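Local coordinates for protein aminoglycoside phosphotransferase (Streptomyces rimosus, PDB 6FUC) that probably phosphorylates streptomycin at the 3'' hydroxyl with ATP as phosphate donor, a kinase reaction that confers resistance to this aminoglycoside, at residues A6-W20 / W76-S88. Numbering follows the deposited sequence.
Sequences AFLTLLRADGGDAGW and WRVGAAGAGLLTS
R77 reaches from its strand to the carbonyls of L10 and L11 and meets backbone and carboxylate together. Its chain is extended from CG to NE, bringing R77 NH1 2.9 Å from L10 O; the bond is nearly straight (164°), lies in the carbonyl plane and uses a lone pair, while that from NH1 to L11 O is weak. D14, in its modelled conformer, crosses R77 at about a right angle, planes 64° apart, in a salt bridge whose two bent bonds share one oxygen: D14 OD1 is 3.0 Å from R77 NH1, through its anti lone pair, and 3.0 Å from R77 NH2, above the carboxylate plane. The cation, also salt-bridged through NE to D75, would favour the L10 and L11 carbonyl oxygens. L86 CD2 sits over the centre of one guanidinium face and 3.9 Å from W20 CZ2, while L86 CD1 touches L11 CD2 at 3.8 Å. L10 lays CD1 on the backbone of A83 (3.8 Å to C), where G82 and G84 lack side chains. At the turn, A6 CB meets A81 CB at 3.5 Å. Helix 4-12 thus packs across hairpin 73-79/82-88 in the five-stranded antiparallel sheet of the kinase-like N-terminal lobe; F7, L11 and W20 continue onto strands 31-34 and 40-45.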
ATOM      1  N   ALA A   6     -25.809   3.047   3.914  1.00 16.46           N
ATOM      2  CA  ALA A   6     -25.275   4.122   4.727  1.00 16.81           C
ATOM      3  C   ALA A   6     -24.139   4.843   3.978  1.00 13.60           C
ATOM      4  O   ALA A   6     -24.054   6.085   4.031  1.00 13.80           O
ATOM      5  CB  ALA A   6     -24.768   3.596   6.058  1.00 23.15           C
ATOM      6  N   PHE A   7     -23.282   4.099   3.275  1.00 12.00           N
ATOM      7  CA  PHE A   7     -22.153   4.713   2.605  1.00 12.72           C
ATOM      8  C   PHE A   7     -22.615   5.563   1.431  1.00 12.61           C
ATOM      9  O   PHE A   7     -22.172   6.700   1.260  1.00 12.77           O
ATOM     10  CB  PHE A   7     -21.204   3.637   2.174  1.00 14.30           C
ATOM     11  CG  PHE A   7     -20.496   2.902   3.303  1.00 14.29           C
ATOM     12  CD1 PHE A   7     -20.452   3.387   4.602  1.00 14.73           C
ATOM     13  CD2 PHE A   7     -19.888   1.704   3.021  1.00 15.92           C
ATOM     14  CE1 PHE A   7     -19.756   2.697   5.567  1.00 15.77           C
ATOM     15  CE2 PHE A   7     -19.154   1.012   3.967  1.00 16.25           C
ATOM     16  CZ  PHE A   7     -19.146   1.519   5.260  1.00 16.68           C
ATOM     17  N   LEU A   8     -23.569   5.046   0.678  1.00 14.18           N
ATOM     18  CA  LEU A   8     -24.053   5.798  -0.450  1.00 15.47           C
ATOM     19  C   LEU A   8     -24.794   7.084   0.051  1.00 15.02           C
ATOM     20  O   LEU A   8     -24.743   8.128  -0.596  1.00 16.29           O
ATOM     21  CB  LEU A   8     -24.963   4.954  -1.363  1.00 17.88           C
ATOM     22  CG  LEU A   8     -24.151   3.956  -2.242  1.00 21.08           C
ATOM     23  CD1 LEU A   8     -25.060   2.868  -2.822  1.00 21.86           C
ATOM     24  CD2 LEU A   8     -23.417   4.683  -3.355  1.00 24.07           C
ATOM     25  N   THR A   9     -25.395   7.048   1.230  1.00 15.56           N
ATOM     26  CA  THR A   9     -26.006   8.248   1.799  1.00 15.82           C
ATOM     27  C   THR A   9     -24.968   9.354   2.005  1.00 12.72           C
ATOM     28  O   THR A   9     -25.194  10.496   1.668  1.00 13.92           O
ATOM     29  CB  THR A   9     -26.765   7.919   3.066  1.00 18.37           C
ATOM     30  OG1 THR A   9     -27.803   6.964   2.740  1.00 24.72           O
ATOM     31  CG2 THR A   9     -27.413   9.062   3.623  1.00 20.23           C
ATOM     32  N   LEU A  10     -23.836   8.977   2.562  1.00 11.21           N
ATOM     33  CA  LEU A  10     -22.758   9.925   2.731  1.00 10.55           C
ATOM     34  C   LEU A  10     -22.334  10.487   1.392  1.00 10.14           C
ATOM     35  O   LEU A  10     -22.080  11.687   1.270  1.00 10.29           O
ATOM     36  CB  LEU A  10     -21.498   9.320   3.420  1.00 12.44           C
ATOM     37  CG  LEU A  10     -21.668   8.902   4.872  1.00 13.22           C
ATOM     38  CD1 LEU A  10     -20.481   8.138   5.358  1.00 18.01           C
ATOM     39  CD2 LEU A  10     -21.846  10.160   5.709  1.00 17.12           C
ATOM     40  N   LEU A  11     -22.147   9.598   0.384  1.00 10.01           N
ATOM     41  CA  LEU A  11     -21.612  10.031  -0.878  1.00  9.96           C
ATOM     42  C   LEU A  11     -22.591  10.894  -1.685  1.00 10.03           C
ATOM     43  O   LEU A  11     -22.191  11.788  -2.418  1.00 10.89           O
ATOM     44  CB  LEU A  11     -21.154   8.860  -1.696  1.00 11.54           C
ATOM     45  CG  LEU A  11     -20.070   7.979  -1.059  1.00 11.98           C
ATOM     46  CD1 LEU A  11     -19.667   6.875  -2.001  1.00 13.73           C
ATOM     47  CD2 LEU A  11     -18.881   8.789  -0.538  1.00 13.90           C
ATOM     48  N   ARG A  12     -23.890  10.602  -1.525  1.00  9.78           N
ATOM     49  CA  ARG A  12     -24.919  11.315  -2.186  1.00 10.62           C
ATOM     50  C   ARG A  12     -25.293  12.607  -1.523  1.00 10.48           C
ATOM     51  O   ARG A  12     -26.118  13.361  -2.086  1.00 12.43           O
ATOM     52  CB  ARG A  12     -26.148  10.426  -2.395  1.00 12.48           C
ATOM     53  CG  ARG A  12     -25.902   9.274  -3.356  1.00 14.02           C
ATOM     54  CD  ARG A  12     -27.019   8.257  -3.389  1.00 16.29           C
ATOM     55  NE  ARG A  12     -26.722   7.207  -4.387  1.00 18.50           N
ATOM     56  CZ  ARG A  12     -27.257   5.997  -4.425  1.00 20.52           C
ATOM     57  NH1 ARG A  12     -28.070   5.583  -3.448  1.00 25.01           N
ATOM     58  NH2 ARG A  12     -26.969   5.169  -5.425  1.00 22.31           N
ATOM     59  N   ALA A  13     -24.710  12.933  -0.387  1.00 10.20           N
ATOM     60  CA  ALA A  13     -25.194  14.029   0.420  1.00 10.94           C
ATOM     61  C   ALA A  13     -25.157  15.369  -0.291  1.00 12.51           C
ATOM     62  O   ALA A  13     -25.997  16.225  -0.022  1.00 19.65           O
ATOM     63  CB  ALA A  13     -24.477  14.146   1.752  1.00 11.23           C
ATOM     64  N   ASP A  14     -24.190  15.601  -1.175  1.00 10.72           N
ATOM     65  CA  ASP A  14     -24.126  16.861  -1.877  1.00 12.21           C
ATOM     66  C   ASP A  14     -25.061  16.978  -3.069  1.00 10.98           C
ATOM     67  O   ASP A  14     -25.174  18.032  -3.657  1.00 13.69           O
ATOM     68  CB  ASP A  14     -22.733  17.160  -2.348  1.00 14.58           C
ATOM     69  CG  ASP A  14     -22.235  16.144  -3.332  1.00 15.55           C
ATOM     70  OD1 ASP A  14     -21.884  15.053  -2.900  0.50 15.29           O
ATOM     71  OD2 ASP A  14     -22.570  16.152  -4.615  0.50 13.40           O
ATOM     72  N   GLY A  15     -25.762  15.920  -3.414  1.00 10.98           N
ATOM     73  CA  GLY A  15     -26.712  15.966  -4.530  1.00 14.33           C
ATOM     74  C   GLY A  15     -26.059  16.050  -5.887  1.00 18.86           C
ATOM     75  O   GLY A  15     -26.754  16.355  -6.863  1.00 28.55           O
ATOM     76  N   GLY A  16     -24.797  15.677  -6.016  1.00 19.82           N
ATOM     77  CA  GLY A  16     -24.187  15.834  -7.365  1.00 28.57           C
ATOM     78  C   GLY A  16     -24.618  14.917  -8.480  1.00 29.38           C
ATOM     79  O   GLY A  16     -24.190  15.119  -9.619  1.00 30.86           O
ATOM     80  N   ASP A  17     -25.448  13.923  -8.179  1.00 29.53           N
ATOM     81  CA  ASP A  17     -25.800  12.828  -9.188  1.00 32.04           C
ATOM     82  C   ASP A  17     -24.510  12.261  -9.873  1.00 30.40           C
ATOM     83  O   ASP A  17     -24.372  12.224 -11.090  1.00 34.17           O
ATOM     84  CB  ASP A  17     -26.803  13.346 -10.227  1.00 39.00           C
ATOM     85  N   ALA A  18     -23.572  11.820  -9.038  1.00 25.96           N
ATOM     86  CA  ALA A  18     -22.242  11.414  -9.465  1.00 26.61           C
ATOM     87  C   ALA A  18     -22.168   9.982  -9.900  1.00 22.73           C
ATOM     88  O   ALA A  18     -21.123   9.596 -10.478  1.00 23.14           O
ATOM     89  CB  ALA A  18     -21.294  11.690  -8.323  1.00 27.75           C
ATOM     90  N   GLY A  19     -23.246   9.220  -9.715  1.00 20.17           N
ATOM     91  CA  GLY A  19     -23.286   7.819 -10.105  1.00 23.78           C
ATOM     92  C   GLY A  19     -22.272   6.976  -9.442  1.00 18.82           C
ATOM     93  O   GLY A  19     -21.686   6.125 -10.069  1.00 22.23           O
ATOM     94  N   TRP A  20     -22.055   7.239  -8.145  1.00 20.71           N
ATOM     95  CA  TRP A  20     -21.153   6.429  -7.285  1.00 19.60           C
ATOM     96  C   TRP A  20     -21.495   4.958  -7.392  1.00 20.87           C
ATOM     97  O   TRP A  20     -22.661   4.578  -7.265  1.00 24.68           O
ATOM     98  CB  TRP A  20     -21.288   6.885  -5.839  1.00 18.51           C
ATOM     99  CG  TRP A  20     -20.724   8.213  -5.570  1.00 16.23           C
ATOM    100  CD1 TRP A  20     -21.422   9.326  -5.241  1.00 19.02           C
ATOM    101  CD2 TRP A  20     -19.333   8.577  -5.499  1.00 15.20           C
ATOM    102  NE1 TRP A  20     -20.574  10.369  -5.038  1.00 17.61           N
ATOM    103  CE2 TRP A  20     -19.282   9.931  -5.167  1.00 15.67           C
ATOM    104  CE3 TRP A  20     -18.127   7.886  -5.707  1.00 16.18           C
ATOM    105  CZ2 TRP A  20     -18.072  10.607  -5.043  1.00 16.31           C
ATOM    106  CZ3 TRP A  20     -16.951   8.553  -5.559  1.00 15.61           C
ATOM    107  CH2 TRP A  20     -16.904   9.886  -5.211  1.00 16.82           C
ATOM    108  N   TRP A  76     -14.390  15.044   3.097  1.00  8.21           N
ATOM    109  CA  TRP A  76     -14.374  14.178   4.263  1.00  8.73           C
ATOM    110  C   TRP A  76     -15.739  14.285   4.924  1.00  8.66           C
ATOM    111  O   TRP A  76     -16.148  15.417   5.207  1.00  9.24           O
ATOM    112  CB  TRP A  76     -13.257  14.649   5.243  1.00  9.50           C
ATOM    113  CG  TRP A  76     -13.356  13.995   6.591  1.00  9.82           C
ATOM    114  CD1 TRP A  76     -13.732  14.565   7.762  1.00 11.94           C
ATOM    115  CD2 TRP A  76     -12.996  12.639   6.899  1.00  9.60           C
ATOM    116  NE1 TRP A  76     -13.669  13.648   8.778  1.00 12.15           N
ATOM    117  CE2 TRP A  76     -13.247  12.452   8.263  1.00 11.36           C
ATOM    118  CE3 TRP A  76     -12.479  11.546   6.155  1.00 10.00           C
ATOM    119  CZ2 TRP A  76     -12.943  11.255   8.906  1.00 12.09           C
ATOM    120  CZ3 TRP A  76     -12.226  10.384   6.796  1.00 11.42           C
ATOM    121  CH2 TRP A  76     -12.466  10.243   8.136  1.00 12.07           C
ATOM    122  N   ARG A  77     -16.428  13.176   5.060  1.00  8.16           N
ATOM    123  CA  ARG A  77     -17.832  13.174   5.461  1.00  8.88           C
ATOM    124  C   ARG A  77     -18.017  12.156   6.561  1.00  9.37           C
ATOM    125  O   ARG A  77     -17.486  11.035   6.457  1.00 11.69           O
ATOM    126  CB  ARG A  77     -18.703  12.841   4.252  1.00  9.04           C
ATOM    127  CG  ARG A  77     -18.585  13.869   3.151  1.00  9.05           C
ATOM    128  CD  ARG A  77     -19.538  13.610   2.009  1.00  9.42           C
ATOM    129  NE  ARG A  77     -19.302  14.571   0.953  1.00  9.02           N
ATOM    130  CZ  ARG A  77     -19.861  14.545  -0.231  1.00  8.85           C
ATOM    131  NH1 ARG A  77     -20.784  13.630  -0.523  1.00 10.61           N
ATOM    132  NH2 ARG A  77     -19.525  15.420  -1.118  1.00 10.96           N
ATOM    133  N   VAL A  78     -18.775  12.530   7.597  1.00  9.68           N
ATOM    134  CA  VAL A  78     -18.940  11.653   8.728  1.00 11.79           C
ATOM    135  C   VAL A  78     -20.398  11.619   9.133  1.00 13.04           C
ATOM    136  O   VAL A  78     -21.154  12.585   8.990  1.00 15.95           O
ATOM    137  CB  VAL A  78     -18.113  12.085   9.950  1.00 14.27           C
ATOM    138  CG1 VAL A  78     -16.671  12.069   9.582  0.70 12.29           C
ATOM    139  CG2 VAL A  78     -18.485  13.455  10.498  0.70 21.32           C
ATOM    140  N   GLY A  79     -20.860  10.471   9.627  1.00 16.01           N
ATOM    141  CA  GLY A  79     -22.156  10.370  10.268  1.00 20.12           C
ATOM    142  C   GLY A  79     -22.170   9.214  11.231  1.00 16.55           C
ATOM    143  O   GLY A  79     -21.155   8.622  11.499  1.00 16.84           O
ATOM    144  N   ALA A  80     -23.362   8.846  11.695  1.00 21.06           N
ATOM    145  CA  ALA A  80     -23.515   7.772  12.644  1.00 22.90           C
ATOM    146  C   ALA A  80     -23.022   6.385  12.219  1.00 24.74           C
ATOM    147  O   ALA A  80     -22.570   5.559  13.057  1.00 28.85           O
ATOM    148  CB  ALA A  80     -24.978   7.723  13.050  1.00 27.50           C
ATOM    149  N   ALA A  81     -23.057   6.149  10.934  1.00 21.64           N
ATOM    150  CA  ALA A  81     -22.705   4.871  10.396  1.00 23.98           C
ATOM    151  C   ALA A  81     -21.254   4.795   9.859  1.00 19.88           C
ATOM    152  O   ALA A  81     -20.867   3.775   9.287  1.00 28.33           O
ATOM    153  CB  ALA A  81     -23.729   4.503   9.328  1.00 33.59           C
ATOM    154  N   GLY A  82     -20.473   5.870   9.978  1.00 17.37           N
ATOM    155  CA  GLY A  82     -19.064   5.852   9.666  1.00 19.75           C
ATOM    156  C   GLY A  82     -18.639   7.084   8.888  1.00 19.29           C
ATOM    157  O   GLY A  82     -19.147   8.185   9.135  1.00 25.03           O
ATOM    158  N   ALA A  83     -17.717   6.906   7.987  1.00 13.13           N
ATOM    159  CA  ALA A  83     -17.055   8.054   7.335  1.00 11.40           C
ATOM    160  C   ALA A  83     -16.742   7.697   5.888  1.00 11.08           C
ATOM    161  O   ALA A  83     -16.589   6.512   5.514  1.00 12.79           O
ATOM    162  CB  ALA A  83     -15.780   8.491   8.060  1.00 12.20           C
ATOM    163  N   GLY A  84     -16.647   8.757   5.090  1.00 10.61           N
ATOM    164  CA  GLY A  84     -16.242   8.670   3.684  1.00 10.08           C
ATOM    165  C   GLY A  84     -15.176   9.652   3.382  1.00  9.00           C
ATOM    166  O   GLY A  84     -15.241  10.820   3.753  1.00  9.75           O
ATOM    167  N   LEU A  85     -14.160   9.159   2.661  1.00  8.67           N
ATOM    168  CA  LEU A  85     -13.024   9.945   2.219  1.00  8.07           C
ATOM    169  C   LEU A  85     -13.066  10.007   0.699  1.00  7.87           C
ATOM    170  O   LEU A  85     -12.904   8.972   0.033  1.00  9.58           O
ATOM    171  CB  LEU A  85     -11.727   9.290   2.691  1.00  8.22           C
ATOM    172  CG  LEU A  85     -10.446   9.836   2.172  1.00  8.99           C
ATOM    173  CD1 LEU A  85     -10.303  11.310   2.448  1.00  8.71           C
ATOM    174  CD2 LEU A  85      -9.238   9.055   2.697  1.00 10.24           C
ATOM    175  N   LEU A  86     -13.304  11.196   0.157  1.00  7.75           N
ATOM    176  CA  LEU A  86     -13.427  11.377  -1.295  1.00  8.13           C
ATOM    177  C   LEU A  86     -12.111  11.942  -1.806  1.00  8.36           C
ATOM    178  O   LEU A  86     -11.604  12.928  -1.261  1.00  8.97           O
ATOM    179  CB  LEU A  86     -14.588  12.320  -1.635  1.00  8.09           C
ATOM    180  CG  LEU A  86     -15.986  11.809  -1.452  1.00  9.86           C
ATOM    181  CD1 LEU A  86     -16.357  11.516  -0.031  1.00 11.32           C
ATOM    182  CD2 LEU A  86     -16.982  12.777  -2.039  1.00 11.11           C
ATOM    183  N   THR A  87     -11.522  11.311  -2.855  1.00  8.84           N
ATOM    184  CA  THR A  87     -10.273  11.721  -3.412  1.00  8.97           C
ATOM    185  C   THR A  87     -10.333  11.791  -4.945  1.00  8.81           C
ATOM    186  O   THR A  87     -11.166  11.162  -5.587  1.00 10.64           O
ATOM    187  CB  THR A  87      -9.137  10.747  -2.983  1.00 10.18           C
ATOM    188  OG1 THR A  87      -9.518   9.395  -3.330  1.00 11.66           O
ATOM    189  CG2 THR A  87      -8.820  10.841  -1.468  1.00 11.14           C
ATOM    190  N   SER A  88      -9.402  12.564  -5.500  1.00  8.97           N
ATOM    191  CA  SER A  88      -9.266  12.621  -6.955  1.00  9.08           C
ATOM    192  C   SER A  88      -8.641  11.293  -7.463  1.00  9.44           C
ATOM    193  O   SER A  88      -7.728  10.731  -6.876  1.00 10.35           O
ATOM    194  CB  SER A  88      -8.464  13.823  -7.364  1.00  9.84           C
ATOM    195  OG  SER A  88      -7.174  13.787  -6.784  1.00 10.35           O
TER